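ABM domain-containing protein (Deinococcus radiodurans, PDB 3E8O) is of uncharacterised function but, as a ferredoxin-like member of the antibiotic biosynthesis monooxygenase family, may act as an oxidoreductase. Local coordinates at residues Trp74-Leu77 / Gly78-His81. Sequence-based numbering, arbitrary orientation.
Sequences WDNL and GAMH
M80, a selenomethionine on the first turn of helix 77-84, lies across the indole of W74, the last residue of strand 67-74. Its CB starts 3.7 Å from W74 CG. With M80 CG anti to the backbone N (chi1 -174°), the chain runs on over the five-membered ring: M80 CG stands 3.9 Å from the centroid of that ring, only 19° off its normal, a CH-pi contact. M80 SE follows to one side, obliquely placed in a looser Met-aromatic contact, 4.1 Å from W74 CD1. The bend at chi3 then turns M80 CE away to L77 CD2, which it meets at 3.6 Å; V20 of strand 20-27 touches both side chains, and I115 and I117 of the second subunit pack on L77 and M80, respectively. On the benzene side of the indole, A79 CB packs against W74 CE3, while W74 NE1 is tied to E72. N76 caps the start of helix 77-84. N76 OD1 accepts from A79 N at 2.9 Å, the donor tilted 32° from the carbonyl plane, and an N-H of N76 ND2 makes a bent bond to D75 OD2, on the anti side of the carboxylate, so both ends of the amide are held. The main chain takes over with M80 N to N76 O (3.2 Å) and H81 N to L77 O. This is an asparagine N-cap where a sheet strand of the ferredoxin-like, dimeric alpha/beta-barrel family passes into a helix, with L77 and M80 forming part of the dimer interface.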
loop_
_atom_site.group_PDB
_atom_site.type_symbol
_atom_site.label_atom_id
_atom_site.label_comp_id
_atom_site.label_asym_id
_atom_site.label_seq_id
_atom_site.Cartn_x
_atom_site.Cartn_y
_atom_site.Cartn_z
ATOM N N TRP A 74 10.437 3.158 -6.639
ATOM C CA TRP A 74 11.297 3.898 -7.590
ATOM C C TRP A 74 12.649 3.250 -7.666
ATOM O O TRP A 74 13.210 2.804 -6.669
ATOM C CB TRP A 74 11.443 5.367 -7.132
ATOM C CG TRP A 74 10.151 6.134 -7.273
ATOM C CD1 TRP A 74 9.205 6.326 -6.305
ATOM C CD2 TRP A 74 9.635 6.726 -8.465
ATOM N NE1 TRP A 74 8.115 6.974 -6.835
ATOM C CE2 TRP A 74 8.359 7.250 -8.157
ATOM C CE3 TRP A 74 10.119 6.854 -9.772
ATOM C CZ2 TRP A 74 7.569 7.871 -9.091
ATOM C CZ3 TRP A 74 9.318 7.481 -10.697
ATOM C CH2 TRP A 74 8.076 7.970 -10.362
ATOM N N ASP A 75 13.234 3.271 -8.852
ATOM C CA ASP A 75 14.524 2.609 -9.051
ATOM C C ASP A 75 15.603 3.197 -8.173
ATOM O O ASP A 75 16.479 2.521 -7.714
ATOM C CB ASP A 75 14.947 2.690 -10.508
ATOM C CG ASP A 75 16.194 1.950 -10.755
ATOM O OD1 ASP A 75 16.163 0.699 -10.677
ATOM O OD2 ASP A 75 17.223 2.634 -10.939
ATOM N N ASN A 76 15.533 4.520 -7.989
ATOM C CA ASN A 76 16.508 5.229 -7.167
ATOM C C ASN A 76 15.931 6.560 -6.749
ATOM O O ASN A 76 14.900 7.012 -7.253
ATOM C CB ASN A 76 17.835 5.383 -7.895
ATOM C CG ASN A 76 17.674 6.047 -9.235
ATOM O OD1 ASN A 76 17.415 7.225 -9.307
ATOM N ND2 ASN A 76 17.738 5.268 -10.309
ATOM N N LEU A 77 16.589 7.165 -5.772
ATOM C CA LEU A 77 16.164 8.453 -5.243
ATOM C C LEU A 77 16.110 9.546 -6.277
ATOM O O LEU A 77 15.204 10.367 -6.277
ATOM C CB LEU A 77 17.033 8.927 -4.086
ATOM C CG LEU A 77 16.731 8.346 -2.733
ATOM C CD1 LEU A 77 17.853 8.727 -1.723
ATOM C CD2 LEU A 77 15.378 8.819 -2.219
ATOM N N GLY A 78 17.054 9.509 -7.208
ATOM C CA GLY A 78 17.107 10.530 -8.241
ATOM C C GLY A 78 15.857 10.507 -9.127
ATOM O O GLY A 78 15.282 11.558 -9.458
ATOM N N ALA A 79 15.401 9.304 -9.479
ATOM C CA ALA A 79 14.199 9.155 -10.299
ATOM C C ALA A 79 12.983 9.666 -9.550
ATOM O O ALA A 79 12.069 10.270 -10.140
ATOM C CB ALA A 79 14.003 7.729 -10.772
HETATM N N MSE A 80 12.924 9.377 -8.262
HETATM C CA MSE A 80 11.801 9.854 -7.461
HETATM C C MSE A 80 11.778 11.367 -7.402
HETATM O O MSE A 80 10.741 11.961 -7.565
HETATM C CB MSE A 80 11.858 9.249 -6.077
HETATM C CG MSE A 80 10.649 9.601 -5.263
HETATM SE SE MSE A 80 10.735 8.916 -3.471
HETATM C CE MSE A 80 12.054 10.014 -2.979
ATOM N N HIS A 81 12.937 11.970 -7.212
ATOM C CA HIS A 81 13.061 13.420 -7.145
ATOM C C HIS A 81 12.628 14.080 -8.446
ATOM O O HIS A 81 11.926 15.101 -8.461
ATOM C CB HIS A 81 14.453 13.848 -6.703
ATOM C CG HIS A 81 14.613 13.742 -5.225
ATOM N ND1 HIS A 81 15.682 13.127 -4.614
ATOM C CD2 HIS A 81 13.757 14.092 -4.230
ATOM C CE1 HIS A 81 15.523 13.187 -3.299
ATOM N NE2 HIS A 81 14.353 13.744 -3.040
#